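Local coordinates for Non-reducing end alpha-L-arabinofuranosidase BoGH43B (Bacteroides ovatus, PDB 5JOZ), which removes terminal non-reducing alpha-L-arabinofuranosyl residues from xyloglucan side chains, turning S units into X units during polysaccharide breakdown, at residues Asn63-Cys68 with Ile326-His331; Ile350-Asn355 with Val390-Asp395. One frame throughout, in Å; residues are numbered along the deposited sequence.

Interaction 1 (Asn63-Cys68 with Ile326-His331)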
ATOM      1  N   ASN A  63     -14.772   5.014  -1.178  1.00 32.48           N
ATOM      2  CA  ASN A  63     -13.451   5.676  -1.138  1.00 35.83           C
ATOM      3  C   ASN A  63     -13.530   7.053  -1.815  1.00 36.12           C
ATOM      4  O   ASN A  63     -13.058   7.227  -2.942  1.00 38.01           O
ATOM      5  CB  ASN A  63     -12.343   4.792  -1.775  1.00 38.18           C
ATOM      6  CG  ASN A  63     -10.920   5.100  -1.246  1.00 35.77           C
ATOM      7  OD1 ASN A  63     -10.711   5.973  -0.399  1.00 37.94           O
ATOM      8  ND2 ASN A  63      -9.934   4.369  -1.759  1.00 31.46           N
ATOM      9  N   PRO A  64     -14.142   8.039  -1.130  1.00 37.02           N
ATOM     10  CA  PRO A  64     -14.109   9.426  -1.631  1.00 36.92           C
ATOM     11  C   PRO A  64     -12.709  10.026  -1.503  1.00 32.98           C
ATOM     12  O   PRO A  64     -12.220  10.199  -0.385  1.00 33.68           O
ATOM     13  CB  PRO A  64     -15.109  10.163  -0.722  1.00 36.76           C
ATOM     14  CG  PRO A  64     -15.211   9.332   0.511  1.00 38.48           C
ATOM     15  CD  PRO A  64     -14.952   7.910   0.098  1.00 37.48           C
ATOM     16  N   LEU A  65     -12.072  10.318  -2.636  1.00 30.65           N
ATOM     17  CA  LEU A  65     -10.661  10.726  -2.654  1.00 30.50           C
ATOM     18  C   LEU A  65     -10.341  12.069  -3.296  1.00 34.89           C
ATOM     19  O   LEU A  65      -9.207  12.544  -3.162  1.00 30.15           O
ATOM     20  CB  LEU A  65      -9.824   9.637  -3.332  1.00 30.43           C
ATOM     21  CG  LEU A  65      -9.609   8.355  -2.516  1.00 29.42           C
ATOM     22  CD1 LEU A  65      -8.952   7.299  -3.380  1.00 30.39           C
ATOM     23  CD2 LEU A  65      -8.758   8.627  -1.284  1.00 29.53           C
ATOM     24  N   MET A  66     -11.310  12.692  -3.970  1.00 40.69           N
ATOM     25  CA  MET A  66     -11.024  13.896  -4.766  1.00 40.99           C
ATOM     26  C   MET A  66     -10.570  15.049  -3.869  1.00 38.47           C
ATOM     27  O   MET A  66     -11.107  15.253  -2.768  1.00 38.66           O
ATOM     28  CB  MET A  66     -12.243  14.310  -5.606  1.00 42.72           C
ATOM     29  CG  MET A  66     -12.656  13.304  -6.685  1.00 53.87           C
ATOM     30  SD  MET A  66     -11.393  12.853  -7.920  1.00 53.02           S
ATOM     31  CE  MET A  66     -12.408  12.769  -9.397  1.00 56.96           C
ATOM     32  N   GLY A  67      -9.548  15.767  -4.324  1.00 34.40           N
ATOM     33  CA  GLY A  67      -8.963  16.861  -3.553  1.00 35.52           C
ATOM     34  C   GLY A  67      -7.907  16.444  -2.538  1.00 36.78           C
ATOM     35  O   GLY A  67      -7.198  17.303  -2.027  1.00 41.63           O
ATOM     36  N   CYS A  68      -7.769  15.145  -2.253  1.00 37.89           N
ATOM     37  CA  CYS A  68      -6.807  14.684  -1.235  1.00 39.04           C
ATOM     38  C   CYS A  68      -5.366  14.867  -1.725  1.00 31.70           C
ATOM     39  O   CYS A  68      -5.081  14.759  -2.925  1.00 31.60           O
ATOM     40  CB  CYS A  68      -7.069  13.219  -0.820  1.00 38.16           C
ATOM     41  SG  CYS A  68      -6.280  11.946  -1.844  1.00 40.10           S
ATOM     42  N   ILE A 326      -5.106   6.817  -9.486  1.00 20.44           N
ATOM     43  CA  ILE A 326      -4.923   7.957  -8.583  1.00 22.91           C
ATOM     44  C   ILE A 326      -6.285   8.632  -8.304  1.00 25.72           C
ATOM     45  O   ILE A 326      -6.934   9.133  -9.228  1.00 24.36           O
ATOM     46  CB  ILE A 326      -3.947   8.981  -9.176  1.00 20.61           C
ATOM     47  CG1 ILE A 326      -2.573   8.322  -9.435  1.00 23.20           C
ATOM     48  CG2 ILE A 326      -3.817  10.165  -8.227  1.00 22.16           C
ATOM     49  CD1 ILE A 326      -1.554   9.190 -10.152  1.00 21.02           C
ATOM     50  N   ARG A 327      -6.708   8.633  -7.035  1.00 25.68           N
ATOM     51  CA  ARG A 327      -8.023   9.172  -6.603  1.00 23.47           C
ATOM     52  C   ARG A 327      -9.171   8.480  -7.342  1.00 28.51           C
ATOM     53  O   ARG A 327      -9.003   7.328  -7.720  1.00 32.63           O
ATOM     54  CB  ARG A 327      -8.042  10.691  -6.716  1.00 24.00           C
ATOM     55  CG  ARG A 327      -6.849  11.316  -6.008  1.00 25.65           C
ATOM     56  CD  ARG A 327      -6.979  12.820  -5.837  1.00 26.78           C
ATOM     57  NE  ARG A 327      -5.738  13.374  -5.302  1.00 30.06           N
ATOM     58  CZ  ARG A 327      -4.615  13.541  -6.004  1.00 32.29           C
ATOM     59  NH1 ARG A 327      -4.570  13.259  -7.307  1.00 34.32           N
ATOM     60  NH2 ARG A 327      -3.525  14.023  -5.407  1.00 32.44           N
ATOM     61  N   ASN A 328     -10.315   9.140  -7.547  1.00 27.61           N
ATOM     62  CA  ASN A 328     -11.490   8.494  -8.151  1.00 27.85           C
ATOM     63  C   ASN A 328     -11.504   8.559  -9.698  1.00 32.51           C
ATOM     64  O   ASN A 328     -11.772   9.616 -10.272  1.00 33.78           O
ATOM     65  CB  ASN A 328     -12.760   9.115  -7.586  1.00 29.83           C
ATOM     66  CG  ASN A 328     -12.858   8.938  -6.079  1.00 31.85           C
ATOM     67  OD1 ASN A 328     -12.722   9.895  -5.309  1.00 32.55           O
ATOM     68  ND2 ASN A 328     -13.059   7.702  -5.650  1.00 32.44           N
ATOM     69  N   PRO A 329     -11.215   7.428 -10.378  1.00 30.37           N
ATOM     70  CA  PRO A 329     -11.112   7.471 -11.827  1.00 32.92           C
ATOM     71  C   PRO A 329     -12.467   7.534 -12.543  1.00 32.62           C
ATOM     72  O   PRO A 329     -13.369   6.765 -12.232  1.00 28.03           O
ATOM     73  CB  PRO A 329     -10.393   6.149 -12.153  1.00 32.08           C
ATOM     74  CG  PRO A 329     -10.873   5.226 -11.098  1.00 30.95           C
ATOM     75  CD  PRO A 329     -10.903   6.080  -9.862  1.00 30.67           C
ATOM     76  N   ALA A 330     -12.598   8.446 -13.504  1.00 31.74           N
ATOM     77  CA  ALA A 330     -13.753   8.418 -14.410  1.00 35.27           C
ATOM     78  C   ALA A 330     -13.511   7.319 -15.447  1.00 32.78           C
ATOM     79  O   ALA A 330     -12.494   7.337 -16.147  1.00 27.72           O
ATOM     80  CB  ALA A 330     -13.948   9.765 -15.085  1.00 34.12           C
ATOM     81  N   HIS A 331     -14.437   6.364 -15.547  1.00 33.01           N
ATOM     82  CA  HIS A 331     -14.275   5.239 -16.467  1.00 35.63           C
ATOM     83  C   HIS A 331     -14.185   5.718 -17.924  1.00 37.30           C
ATOM     84  O   HIS A 331     -13.723   4.968 -18.776  1.00 39.86           O
ATOM     85  CB  HIS A 331     -15.411   4.205 -16.317  1.00 39.72           C
ATOM     86  CG  HIS A 331     -15.027   2.801 -16.704  1.00 38.75           C
ATOM     87  ND1 HIS A 331     -14.207   2.508 -17.775  1.00 39.21           N
ATOM     88  CD2 HIS A 331     -15.373   1.608 -16.163  1.00 36.91           C
ATOM     89  CE1 HIS A 331     -14.055   1.198 -17.869  1.00 38.57           C
ATOM     90  NE2 HIS A 331     -14.750   0.629 -16.902  1.00 40.92           N
TER

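Interaction 2 (Ile350-Asn355 with Val390-Asp395)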
ATOM      1  N   ILE A 350      -6.223  16.768 -17.467  1.00 37.64           N
ATOM      2  CA  ILE A 350      -5.695  16.488 -16.133  1.00 35.17           C
ATOM      3  C   ILE A 350      -4.286  15.901 -16.251  1.00 35.26           C
ATOM      4  O   ILE A 350      -4.069  14.973 -17.036  1.00 39.93           O
ATOM      5  CB  ILE A 350      -6.577  15.472 -15.350  1.00 38.92           C
ATOM      6  CG1 ILE A 350      -8.081  15.844 -15.351  1.00 40.34           C
ATOM      7  CG2 ILE A 350      -6.068  15.317 -13.919  1.00 35.32           C
ATOM      8  CD1 ILE A 350      -8.370  17.293 -15.033  1.00 52.44           C
ATOM      9  N   ASN A 351      -3.339  16.479 -15.514  1.00 30.60           N
ATOM     10  CA  ASN A 351      -2.039  15.839 -15.220  1.00 32.81           C
ATOM     11  C   ASN A 351      -1.899  15.666 -13.687  1.00 31.59           C
ATOM     12  O   ASN A 351      -2.914  15.666 -12.982  1.00 31.40           O
ATOM     13  CB  ASN A 351      -0.861  16.588 -15.887  1.00 33.35           C
ATOM     14  CG  ASN A 351      -0.699  18.036 -15.415  1.00 36.38           C
ATOM     15  OD1 ASN A 351      -1.085  18.419 -14.307  1.00 32.05           O
ATOM     16  ND2 ASN A 351      -0.101  18.854 -16.278  1.00 36.96           N
ATOM     17  N   PHE A 352      -0.681  15.504 -13.169  1.00 32.48           N
ATOM     18  CA  PHE A 352      -0.484  15.294 -11.722  1.00 38.69           C
ATOM     19  C   PHE A 352      -0.634  16.568 -10.873  1.00 42.53           C
ATOM     20  O   PHE A 352      -0.858  16.482  -9.665  1.00 42.46           O
ATOM     21  CB  PHE A 352       0.891  14.666 -11.444  1.00 37.73           C
ATOM     22  CG  PHE A 352       1.127  13.361 -12.160  1.00 33.73           C
ATOM     23  CD1 PHE A 352       0.385  12.230 -11.836  1.00 34.07           C
ATOM     24  CD2 PHE A 352       2.096  13.259 -13.152  1.00 33.97           C
ATOM     25  CE1 PHE A 352       0.598  11.024 -12.492  1.00 35.65           C
ATOM     26  CE2 PHE A 352       2.316  12.055 -13.816  1.00 38.23           C
ATOM     27  CZ  PHE A 352       1.567  10.936 -13.486  1.00 36.33           C
ATOM     28  N   THR A 353      -0.517  17.731 -11.514  1.00 47.53           N
ATOM     29  CA  THR A 353      -0.498  19.039 -10.843  1.00 50.39           C
ATOM     30  C   THR A 353      -1.803  19.437 -10.135  1.00 50.20           C
ATOM     31  O   THR A 353      -1.802  20.399  -9.369  1.00 45.24           O
ATOM     32  CB  THR A 353      -0.134  20.158 -11.851  1.00 60.22           C
ATOM     33  OG1 THR A 353       0.907  19.700 -12.722  1.00 63.05           O
ATOM     34  CG2 THR A 353       0.329  21.440 -11.144  1.00 67.80           C
ATOM     35  N   THR A 354      -2.906  18.736 -10.402  1.00 46.68           N
ATOM     36  CA  THR A 354      -4.133  18.890  -9.605  1.00 52.25           C
ATOM     37  C   THR A 354      -4.359  17.688  -8.701  1.00 48.26           C
ATOM     38  O   THR A 354      -3.721  16.652  -8.849  1.00 48.73           O
ATOM     39  CB  THR A 354      -5.387  19.065 -10.490  1.00 57.02           C
ATOM     40  OG1 THR A 354      -5.558  17.912 -11.332  1.00 53.38           O
ATOM     41  CG2 THR A 354      -5.271  20.331 -11.340  1.00 62.89           C
ATOM     42  N   ASN A 355      -5.299  17.847  -7.777  1.00 51.63           N
ATOM     43  CA  ASN A 355      -5.756  16.765  -6.917  1.00 49.52           C
ATOM     44  C   ASN A 355      -7.115  16.211  -7.400  1.00 46.61           C
ATOM     45  O   ASN A 355      -8.133  16.333  -6.723  1.00 45.49           O
ATOM     46  CB  ASN A 355      -5.846  17.250  -5.455  1.00 51.58           C
ATOM     47  CG  ASN A 355      -4.485  17.532  -4.830  1.00 45.42           C
ATOM     48  OD1 ASN A 355      -3.439  17.393  -5.467  1.00 49.55           O
ATOM     49  ND2 ASN A 355      -4.499  17.925  -3.561  1.00 39.08           N
ATOM     50  N   VAL A 390       5.271   5.790 -16.486  1.00 24.32           N
ATOM     51  CA  VAL A 390       5.704   6.715 -15.443  1.00 26.34           C
ATOM     52  C   VAL A 390       6.153   5.954 -14.194  1.00 25.02           C
ATOM     53  O   VAL A 390       5.510   4.980 -13.784  1.00 23.57           O
ATOM     54  CB  VAL A 390       4.580   7.718 -15.086  1.00 29.30           C
ATOM     55  CG1 VAL A 390       4.972   8.606 -13.900  1.00 28.51           C
ATOM     56  CG2 VAL A 390       4.260   8.569 -16.308  1.00 28.84           C
ATOM     57  N   VAL A 391       7.270   6.407 -13.624  1.00 23.11           N
ATOM     58  CA  VAL A 391       7.715   6.020 -12.299  1.00 23.26           C
ATOM     59  C   VAL A 391       7.219   7.149 -11.416  1.00 25.43           C
ATOM     60  O   VAL A 391       7.712   8.274 -11.508  1.00 23.78           O
ATOM     61  CB  VAL A 391       9.259   5.898 -12.228  1.00 26.20           C
ATOM     62  CG1 VAL A 391       9.709   5.463 -10.849  1.00 26.08           C
ATOM     63  CG2 VAL A 391       9.770   4.916 -13.279  1.00 25.55           C
ATOM     64  N   ARG A 392       6.213   6.859 -10.594  1.00 28.02           N
ATOM     65  CA  ARG A 392       5.606   7.857  -9.729  1.00 28.29           C
ATOM     66  C   ARG A 392       6.026   7.603  -8.308  1.00 28.43           C
ATOM     67  O   ARG A 392       5.934   6.479  -7.844  1.00 27.31           O
ATOM     68  CB  ARG A 392       4.081   7.791  -9.808  1.00 30.07           C
ATOM     69  CG  ARG A 392       3.323   8.497  -8.671  1.00 26.18           C
ATOM     70  CD  ARG A 392       1.836   8.328  -8.924  1.00 27.88           C
ATOM     71  NE  ARG A 392       1.003   8.917  -7.882  1.00 29.76           N
ATOM     72  CZ  ARG A 392       0.702  10.210  -7.781  1.00 30.45           C
ATOM     73  NH1 ARG A 392       1.144  11.105  -8.677  1.00 29.77           N
ATOM     74  NH2 ARG A 392      -0.070  10.614  -6.777  1.00 29.82           N
ATOM     75  N   ALA A 393       6.470   8.664  -7.631  1.00 32.64           N
ATOM     76  CA  ALA A 393       6.552   8.697  -6.172  1.00 28.87           C
ATOM     77  C   ALA A 393       5.365   9.487  -5.618  1.00 27.66           C
ATOM     78  O   ALA A 393       4.635   9.008  -4.749  1.00 28.25           O
ATOM     79  CB  ALA A 393       7.867   9.307  -5.743  1.00 30.81           C
ATOM     80  N   ASP A 394       5.168  10.693  -6.130  1.00 27.82           N
ATOM     81  CA  ASP A 394       3.989  11.504  -5.794  1.00 33.34           C
ATOM     82  C   ASP A 394       3.734  12.512  -6.934  1.00 30.89           C
ATOM     83  O   ASP A 394       4.347  12.401  -7.995  1.00 25.12           O
ATOM     84  CB  ASP A 394       4.146  12.162  -4.395  1.00 32.78           C
ATOM     85  CG  ASP A 394       5.365  13.087  -4.291  1.00 34.61           C
ATOM     86  OD1 ASP A 394       5.635  13.834  -5.241  1.00 38.73           O
ATOM     87  OD2 ASP A 394       6.054  13.080  -3.245  1.00 39.14           O
ATOM     88  N   ASP A 395       2.850  13.482  -6.715  1.00 33.20           N
ATOM     89  CA  ASP A 395       2.492  14.468  -7.755  1.00 37.31           C
ATOM     90  C   ASP A 395       3.638  15.390  -8.184  1.00 33.80           C
ATOM     91  O   ASP A 395       3.600  15.940  -9.274  1.00 39.93           O
ATOM     92  CB  ASP A 395       1.296  15.333  -7.298  1.00 36.07           C
ATOM     93  CG  ASP A 395      -0.001  14.532  -7.153  1.00 38.26           C
ATOM     94  OD1 ASP A 395      -0.064  13.392  -7.666  1.00 40.28           O
ATOM     95  OD2 ASP A 395      -0.969  15.046  -6.533  1.00 36.03           O
TER
HETATM   96  O   HOH W   1      -2.346  13.669  -9.235  1.00 38.72           O
HETATM   97  O   HOH W   2      -1.174  16.238  -3.981  1.00 37.72           O

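Interaction 1 (Asn63-Cys68 with Ile326-His331)
Arg327 and Asn328 carry a polar, loop-to-loop contact between the two domains of the enzyme: they reach from the concanavalin A-like beta-sandwich to Leu65 and its neighbours in a loop of the five-bladed GH43 propeller. Asn328 works as a two-way amide. Its ND2 gives an almost straight bond to Asn63 O (2.7 Å, 176°), lying in the plane of its own amide, while OD1 takes the backbone N of Leu65 on a lone pair at 2.8 Å. Leu65 to Cys68 is a type II beta turn closed by Cys68 N and Leu65 O; Gly67 suits its third position, where a CB would press on the preceding carbonyl. Beside this turn the Arg327 chain runs extended from CG to NE, its CD 3.5 Å from Leu65 O. The guanidinium then meets Cys68 O side-on, near its own plane, through NE at 2.8 Å and NH2 at 3.0 Å. NH2 also forms a salt bridge with Asp395, and NH1 bonds Asp356 O. Met66, bent at chi2 (-57°), crosses Asn328, its CE 3.3 Å from Asn328 O. A leucine in place of Arg327 would probably leave Cys68 O without these two donors and Asp395 without this cationic mate. Backbone groups supply every propeller-side partner in these hydrogen bonds, so the polar pairing probably depends on the shape of the 63-68 loop, with Leu65 and Met66 adding apolar contact.

Interaction 2 (Ile350-Asn355 with Val390-Asp395)
Within the C-terminal beta-sandwich, the loop 350-355 leans on strand 389-392 and the turn beyond it, with Phe352 as the main point of contact. Its ring comes to Val390 from the opposite direction, CZ meeting the CG1 methyl at 4.1 Å, and lies obliquely to the Arg392 guanidinium, the two planes 26° apart and NH1 3.4 Å from CD1. Phenylalanine fits here because one flat side chain can meet a valine methyl and an arginine end together; Tyr484 also stacks on it. Arg392 holds its group near the ring by an extended chain, CG anti to the backbone N (chi1 163°), and NH1 and NH2 grip a single oxygen, Asp395 OD1, end-on in a salt bridge. NH1 is 2.8 Å from that oxygen and meets it nearly along the C-O axis. Ala393 and Asp394 form a classic beta bulge against strand 397-406 as the chain turns a corner between this arginine and aspartate. Asp395 also packs close to the Phe352 carbonyl, CG to O 3.3 Å; a water sits 2.8 Å from Asp395 OD1 and 3.2 Å from Phe352 O and can bridge them. A second water joins Asn355 OD1 to Asp395 OD2 (2.8 Å from OD2). On the loop itself, Asn351 OD1 accepts from Thr353 N and OG1, an Asx turn that shapes the backbone around Phe352.

How the interactions relate
From the N terminus, the chain passes through 63-68, completes the propeller and enters the beta-sandwich, where 326-331 comes back against that loop, so interaction 1 closes a loop of 257 intervening residues and joins two domains. Interaction 2 follows in series, neither nested nor crossed: 350-355 meets 390-395 after just 34 residues, wholly inside the beta-sandwich. Their centres lie about 13 Å apart, and they touch directly. Arg327 NH2 makes a salt bridge to Asp395 OD2 at 3.0 Å, and Gly67 N probably hydrogen-bonds to Asn355 O at 2.8 Å. The sandwich loops of interaction 2 thereby continue the interface that interaction 1 begins with the propeller.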